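Local coordinates for protein endo-1,3-beta-glucanase (Streptomyces sioyaensis, PDB 3DGT) that probably hydrolyses internal beta-1,3 linkages of glucans, as the magnesium-binding catalytic domain of a larger family 16 glycoside hydrolase, at residues G141-M146 against Y193-D198; G113-G118 against A259-H264; A122-G127 against I239-M244. One frame throughout, in Å; residues are numbered along the deposited sequence.

Contact 1: G141-M146 against Y193-D198; sequences GELDIM and YTMEWD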
# COMPACT_ATOMS: atom_id res chain seq x y z
N GLY A 141 -7.28 10.40 -6.32
CA GLY A 141 -7.54 9.59 -5.12
C GLY A 141 -6.49 8.55 -4.84
O GLY A 141 -6.09 7.79 -5.74
N GLU A 142 -6.04 8.50 -3.59
CA GLU A 142 -5.11 7.49 -3.10
C GLU A 142 -5.58 7.01 -1.75
O GLU A 142 -5.88 7.81 -0.87
CB GLU A 142 -3.70 8.05 -2.97
CG GLU A 142 -2.69 7.02 -2.44
CD GLU A 142 -1.26 7.48 -2.56
OE1 GLU A 142 -0.94 8.26 -3.48
OE2 GLU A 142 -0.42 7.02 -1.75
N LEU A 143 -5.67 5.69 -1.60
CA LEU A 143 -6.02 5.10 -0.32
C LEU A 143 -4.84 4.31 0.19
O LEU A 143 -4.52 3.25 -0.34
CB LEU A 143 -7.26 4.21 -0.46
CG LEU A 143 -8.50 4.85 -1.09
CD1 LEU A 143 -9.62 3.83 -1.25
CD2 LEU A 143 -8.98 6.05 -0.31
N ASP A 144 -4.16 4.86 1.19
CA ASP A 144 -3.01 4.19 1.79
C ASP A 144 -3.50 3.33 2.93
O ASP A 144 -3.88 3.84 3.98
CB ASP A 144 -1.99 5.23 2.26
CG ASP A 144 -1.44 6.05 1.12
OD1 ASP A 144 -1.14 5.46 0.05
OD2 ASP A 144 -1.27 7.28 1.29
N ILE A 145 -3.53 2.02 2.69
CA ILE A 145 -4.12 1.08 3.66
C ILE A 145 -3.13 0.70 4.76
O ILE A 145 -3.50 0.53 5.93
CB ILE A 145 -4.66 -0.18 2.95
CG1 ILE A 145 -5.56 0.22 1.77
CG2 ILE A 145 -5.41 -1.10 3.93
CD1 ILE A 145 -6.01 -0.97 0.91
N MET A 146 -1.86 0.59 4.38
CA MET A 146 -0.77 0.45 5.33
C MET A 146 0.45 1.19 4.79
O MET A 146 0.87 0.95 3.66
CB MET A 146 -0.43 -1.03 5.56
CG MET A 146 0.72 -1.31 6.56
SD MET A 146 2.43 -0.91 6.02
CE MET A 146 2.59 -2.01 4.62
N TYR A 193 -4.43 -5.73 7.31
CA TYR A 193 -4.67 -4.31 7.05
C TYR A 193 -5.80 -4.20 6.05
O TYR A 193 -5.71 -4.78 4.96
CB TYR A 193 -3.39 -3.66 6.51
CG TYR A 193 -2.23 -3.80 7.47
CD1 TYR A 193 -1.39 -4.92 7.42
CD2 TYR A 193 -1.98 -2.84 8.44
CE1 TYR A 193 -0.36 -5.08 8.31
CE2 TYR A 193 -0.94 -2.99 9.34
CZ TYR A 193 -0.13 -4.10 9.26
OH TYR A 193 0.90 -4.21 10.16
N THR A 194 -6.84 -3.47 6.41
CA THR A 194 -8.10 -3.51 5.66
C THR A 194 -8.66 -2.12 5.41
O THR A 194 -8.64 -1.26 6.29
CB THR A 194 -9.16 -4.33 6.43
OG1 THR A 194 -8.60 -5.59 6.82
CG2 THR A 194 -10.41 -4.59 5.58
N MET A 195 -9.17 -1.93 4.20
CA MET A 195 -9.90 -0.73 3.83
C MET A 195 -11.31 -1.17 3.46
O MET A 195 -11.47 -2.02 2.58
CB MET A 195 -9.21 -0.07 2.64
CG MET A 195 -9.77 1.29 2.19
SD MET A 195 -11.37 1.20 1.34
CE MET A 195 -11.01 0.13 -0.04
N GLU A 196 -12.31 -0.64 4.17
CA GLU A 196 -13.70 -0.83 3.77
C GLU A 196 -14.25 0.46 3.17
O GLU A 196 -14.21 1.53 3.78
CB GLU A 196 -14.58 -1.31 4.93
CG GLU A 196 -16.05 -1.43 4.53
CD GLU A 196 -16.94 -1.89 5.66
OE1 GLU A 196 -16.88 -3.07 6.03
OE2 GLU A 196 -17.74 -1.07 6.15
N TRP A 197 -14.77 0.33 1.95
CA TRP A 197 -15.31 1.42 1.18
C TRP A 197 -16.82 1.20 1.18
O TRP A 197 -17.32 0.24 0.58
CB TRP A 197 -14.73 1.32 -0.22
CG TRP A 197 -15.09 2.36 -1.25
CD1 TRP A 197 -16.02 3.37 -1.17
CD2 TRP A 197 -14.54 2.42 -2.56
NE1 TRP A 197 -16.05 4.08 -2.36
CE2 TRP A 197 -15.15 3.50 -3.23
CE3 TRP A 197 -13.57 1.67 -3.24
CZ2 TRP A 197 -14.83 3.85 -4.54
CZ3 TRP A 197 -13.25 2.00 -4.54
CH2 TRP A 197 -13.87 3.09 -5.18
N ASP A 198 -17.52 2.06 1.91
CA ASP A 198 -18.94 1.89 2.22
C ASP A 198 -19.79 2.89 1.44
O ASP A 198 -19.84 4.08 1.76
CB ASP A 198 -19.12 2.07 3.74
CG ASP A 198 -20.51 1.72 4.21
OD1 ASP A 198 -21.40 1.52 3.35
OD2 ASP A 198 -20.72 1.65 5.45
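M146 lays its CG over one face of the Y193 ring, 3.7 Å from the ring centroid and 17° off its normal, shifted toward the CD2-CE2 rim. With CG anti to the backbone N (chi1 180°), the methionine lies over the ring, and a bend at chi2 carries SD farther up on the same side, 5.3 Å from the centroid of the Y193 ring, a distant Met-aromatic contact. A flat aromatic face suits a place where a CH2 group lies over it. Next along, the two branches of I145 divide the work: CG2 rests on the backbone of strand 193-198, 3.7 Å from T194 C, while CD1 meets M195 CB at 3.7 Å, the two side chains crossing at about a right angle. L143 follows more loosely: the bend at chi2 and chi3 of M195 turns the sulfur along its own strand, where M195 SD and CE both lie 4.1 Å from L143 CD1.

These residues join two layers of the family 16 beta-sandwich, and the touching parts, 143-146 and 193-195, run nearly antiparallel. I145 and M146 both face F123 in a classic beta bulge, so consecutive side chains can point at Y193-M195, whereas D144 CB points away. The sequence from E142 to E147 fits the family's E-x-D-I-x-E signature, which carries the catalytic acids in relatives. T194 turns its hydroxyl elsewhere, to E103. The side chains that meet are apolar and buried, although I145 CG2 rests on the peptide of T194; their cohesion therefore rests on dispersion and exclusion of water, with flexible methionines filling in around rigid branched and aromatic neighbours.

Contact 2: G113-G118 against A259-H264; sequences GDAAAG and ATEPGH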
# COMPACT_ATOMS: atom_id res chain seq x y z
N GLY A 113 15.40 0.17 14.79
CA GLY A 113 16.54 1.01 15.17
C GLY A 113 17.32 1.54 13.99
O GLY A 113 16.77 1.75 12.91
N ASP A 114 18.61 1.77 14.19
CA ASP A 114 19.43 2.36 13.12
C ASP A 114 19.43 1.52 11.85
O ASP A 114 19.51 2.06 10.75
CB ASP A 114 20.88 2.58 13.58
CG ASP A 114 21.03 3.70 14.61
OD1 ASP A 114 20.05 4.43 14.88
OD2 ASP A 114 22.15 3.85 15.14
N ALA A 115 19.33 0.20 12.01
CA ALA A 115 19.32 -0.72 10.87
C ALA A 115 18.09 -0.58 9.97
O ALA A 115 18.13 -0.97 8.81
CB ALA A 115 19.44 -2.15 11.38
N ALA A 116 17.01 -0.01 10.51
CA ALA A 116 15.75 0.13 9.79
C ALA A 116 15.60 1.48 9.11
O ALA A 116 14.59 1.72 8.45
CB ALA A 116 14.59 -0.07 10.74
N ALA A 117 16.58 2.37 9.27
CA ALA A 117 16.40 3.74 8.81
C ALA A 117 16.22 3.79 7.30
O ALA A 117 17.08 3.32 6.53
CB ALA A 117 17.57 4.61 9.26
N GLY A 118 15.09 4.34 6.88
CA GLY A 118 14.78 4.45 5.45
C GLY A 118 13.75 3.46 4.94
O GLY A 118 13.16 3.69 3.88
N ALA A 259 24.31 2.50 8.07
CA ALA A 259 23.90 1.48 9.03
C ALA A 259 22.67 0.69 8.62
O ALA A 259 22.43 -0.40 9.15
CB ALA A 259 23.67 2.13 10.39
N THR A 260 21.88 1.23 7.69
CA THR A 260 20.68 0.52 7.24
C THR A 260 21.04 -0.86 6.71
O THR A 260 21.91 -0.99 5.85
CB THR A 260 19.94 1.33 6.15
OG1 THR A 260 19.67 2.63 6.66
CG2 THR A 260 18.62 0.65 5.75
N GLU A 261 20.37 -1.88 7.23
CA GLU A 261 20.58 -3.26 6.79
C GLU A 261 19.64 -3.66 5.67
O GLU A 261 18.43 -3.61 5.85
CB GLU A 261 20.33 -4.23 7.94
CG GLU A 261 21.41 -4.33 8.96
CD GLU A 261 21.10 -5.38 10.01
OE1 GLU A 261 20.06 -6.08 9.89
OE2 GLU A 261 21.90 -5.53 10.94
N PRO A 262 20.17 -4.10 4.52
CA PRO A 262 19.31 -4.64 3.49
C PRO A 262 18.84 -6.04 3.89
O PRO A 262 19.27 -6.59 4.91
CB PRO A 262 20.25 -4.75 2.28
CG PRO A 262 21.58 -5.06 2.91
CD PRO A 262 21.60 -4.17 4.14
N GLY A 263 17.95 -6.61 3.09
CA GLY A 263 17.63 -8.02 3.22
C GLY A 263 16.48 -8.37 4.15
O GLY A 263 16.27 -9.56 4.45
N HIS A 264 15.73 -7.37 4.60
CA HIS A 264 14.56 -7.61 5.45
C HIS A 264 13.28 -7.44 4.64
O HIS A 264 12.88 -6.32 4.36
CB HIS A 264 14.57 -6.67 6.66
CG HIS A 264 15.76 -6.85 7.53
ND1 HIS A 264 15.87 -7.88 8.43
CD2 HIS A 264 16.91 -6.14 7.63
CE1 HIS A 264 17.03 -7.80 9.07
NE2 HIS A 264 17.68 -6.75 8.60
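E261 and A115 meet at the rim of the family 16 beta-sandwich, where a surface loop lies against the short 3-10 turn 114-116. From E261 CB, 4.1 Å from A115 CB, the side chain passes over this methyl: E261 CG is 3.8 Å from A115 CB, and the carboxylate carbon CD remains beside it. Beyond CD, OE1 leaves the turn and takes a hydrogen bond from H264 within its own loop. Alanine suits the spot because its small methyl lets the loop backbone close in: E261 N donates to A115 O at 2.9 Å, in the carbonyl plane and on a lone pair.

T260 makes the second tie. Its OG1 donates to A117 O at 2.7 Å, also on a lone pair, and accepts from the N of T257. Its CG2, anti to the backbone N (chi1 -55° for OG1), lies close to two carbonyl oxygens, 3.2 Å from A117 O and 3.5 Å from A115 O. A threonine thus supplies both the hydroxyl that bonds and the methyl that fills. The imidazole steadies E261: H264 NE2 donates to E261 OE1 at 2.8 Å, the oxygen 6° out of the ring plane and met nearly along its C-O bond.

Contact 3: A122-G127 against I239-M244; sequences AFWMLG and ILNVAM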
# COMPACT_ATOMS: atom_id res chain seq x y z
N ALA A 122 4.71 -0.33 2.04
CA ALA A 122 3.39 0.23 1.76
C ALA A 122 2.49 -0.76 1.04
O ALA A 122 2.95 -1.58 0.24
CB ALA A 122 3.49 1.53 0.97
N PHE A 123 1.20 -0.66 1.35
CA PHE A 123 0.13 -1.42 0.70
C PHE A 123 -0.97 -0.40 0.49
O PHE A 123 -1.51 0.15 1.44
CB PHE A 123 -0.33 -2.55 1.62
CG PHE A 123 -1.71 -3.10 1.32
CD1 PHE A 123 -2.04 -3.56 0.04
CD2 PHE A 123 -2.65 -3.22 2.33
CE1 PHE A 123 -3.30 -4.09 -0.22
CE2 PHE A 123 -3.91 -3.76 2.08
CZ PHE A 123 -4.24 -4.19 0.80
N TRP A 124 -1.27 -0.12 -0.77
CA TRP A 124 -2.09 1.05 -1.06
C TRP A 124 -2.85 0.94 -2.38
O TRP A 124 -2.71 -0.05 -3.12
CB TRP A 124 -1.22 2.32 -0.97
CG TRP A 124 0.01 2.35 -1.86
CD1 TRP A 124 1.11 1.55 -1.76
CD2 TRP A 124 0.26 3.24 -2.95
NE1 TRP A 124 2.03 1.87 -2.74
CE2 TRP A 124 1.54 2.92 -3.47
CE3 TRP A 124 -0.48 4.28 -3.53
CZ2 TRP A 124 2.09 3.60 -4.57
CZ3 TRP A 124 0.08 4.97 -4.61
CH2 TRP A 124 1.35 4.62 -5.12
N MET A 125 -3.68 1.94 -2.63
CA MET A 125 -4.53 1.96 -3.82
C MET A 125 -4.44 3.31 -4.48
O MET A 125 -4.36 4.33 -3.80
CB MET A 125 -5.99 1.71 -3.44
CG MET A 125 -6.26 0.34 -2.84
SD MET A 125 -7.91 0.22 -2.08
CE MET A 125 -9.03 0.32 -3.49
N LEU A 126 -4.49 3.31 -5.81
CA LEU A 126 -4.46 4.54 -6.59
C LEU A 126 -5.59 4.52 -7.61
O LEU A 126 -5.90 3.47 -8.19
CB LEU A 126 -3.09 4.67 -7.25
CG LEU A 126 -2.54 6.00 -7.75
CD1 LEU A 126 -2.78 7.15 -6.76
CD2 LEU A 126 -1.05 5.81 -8.01
N GLY A 127 -6.26 5.66 -7.81
CA GLY A 127 -7.38 5.72 -8.75
C GLY A 127 -6.97 5.32 -10.15
O GLY A 127 -5.91 5.71 -10.63
N ILE A 239 -1.30 -1.52 -4.98
CA ILE A 239 0.16 -1.49 -5.06
C ILE A 239 0.78 -2.06 -3.78
O ILE A 239 0.29 -1.79 -2.68
CB ILE A 239 0.70 -0.04 -5.30
CG1 ILE A 239 0.03 0.64 -6.50
CG2 ILE A 239 2.22 -0.04 -5.47
CD1 ILE A 239 -1.17 1.51 -6.13
N LEU A 240 1.83 -2.87 -3.93
CA LEU A 240 2.68 -3.32 -2.82
C LEU A 240 4.11 -2.91 -3.12
O LEU A 240 4.60 -3.13 -4.22
CB LEU A 240 2.63 -4.85 -2.68
CG LEU A 240 1.31 -5.46 -2.18
CD1 LEU A 240 1.31 -6.94 -2.49
CD2 LEU A 240 1.14 -5.23 -0.70
N ASN A 241 4.79 -2.31 -2.15
CA ASN A 241 6.19 -1.94 -2.33
C ASN A 241 6.94 -1.81 -1.03
O ASN A 241 6.35 -1.71 0.03
CB ASN A 241 6.29 -0.61 -3.11
CG ASN A 241 5.70 0.56 -2.35
OD1 ASN A 241 4.49 0.74 -2.31
ND2 ASN A 241 6.57 1.35 -1.74
N VAL A 242 8.27 -1.80 -1.14
CA VAL A 242 9.09 -1.27 -0.05
C VAL A 242 10.01 -0.20 -0.64
O VAL A 242 10.98 -0.50 -1.33
CB VAL A 242 9.89 -2.37 0.70
CG1 VAL A 242 10.62 -1.73 1.88
CG2 VAL A 242 8.97 -3.51 1.19
N ALA A 243 9.67 1.05 -0.37
CA ALA A 243 10.54 2.16 -0.75
C ALA A 243 11.71 2.23 0.22
O ALA A 243 11.62 1.74 1.34
CB ALA A 243 9.75 3.47 -0.76
N MET A 244 12.81 2.83 -0.23
CA MET A 244 13.97 3.10 0.62
C MET A 244 14.27 4.60 0.61
O MET A 244 14.65 5.15 -0.42
CB MET A 244 15.19 2.32 0.12
CG MET A 244 16.42 2.40 1.03
SD MET A 244 16.07 1.86 2.72
CE MET A 244 15.15 0.33 2.33
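Two neighbouring antiparallel strands, 122-127 and 239-244, pair here in the buried middle of the family 16 beta-sandwich, the centre of the contact about 3 Å from that of the chain. A122 with N241 and W124 with I239 are hydrogen-bonded pairs, each joined by two backbone bonds; F123 with L240 between them is a non-hydrogen-bonded pair, its CA atoms 4.7 Å apart.

Side chains alternate between the faces. F123 and L240 point the same way, side by side, with L240 CD2 3.7 Å from F123 CD1; this apolar pair lies on the face where F123 also meets V102, A104 and L106 of strand 99-107. The other face holds A122, W124, I239 and N241. There I239 lies over one face of the indole, its CB 3.7 Å from the centroid of the W124 five-membered ring and 21° off its normal. The chi2 of I239, 95°, departs from a staggered value and takes CD1 along the indole to L126 CB, at 3.9 Å.

The polar link is at the edge of the ring. W124 NE1 donates to N241 OD1 at 2.7 Å, close to the indole plane and almost straight out from the amide C=O, with ring and amide planes nearly perpendicular. Both residues place CG between their backbone N and carbonyl carbon, which folds the side chains back over the sheet until they meet. The small A122, its CB 3.5 Å from N241 OD1, suits the place beside the amide oxygen.

E142 and D144 also pack on W124. The buried indole N-H therefore has its acceptor, and one bond at the edge with an isoleucine over a face fixes the rotation of a tryptophan that, in turn, probably helps position those acidic side chains.

How the contacts relate
Contacts 1 and 3 are close neighbours, their centres 11 Å apart: strand 119-127 pairs with 142-144, the next strand in the chain, and, past the bulge, with 146-147, through probable hydrogen bonds between L143 O and M125 N and between M146 O and F123 N. Contact 3 thus joins neighbouring strands within one sheet, whereas contact 1 packs it on the other layer. Contact 2 sits at the periphery, 19 Å from contact 3 and 27 Å from contact 1, centre to centre, yet M244 SD reaches G118 and T260. Along the chain contact 1 is nested within contact 3, and that within contact 2, so the closure at 113-118 and 259-264 brackets the chain that supplies the strands of contacts 1 and 3.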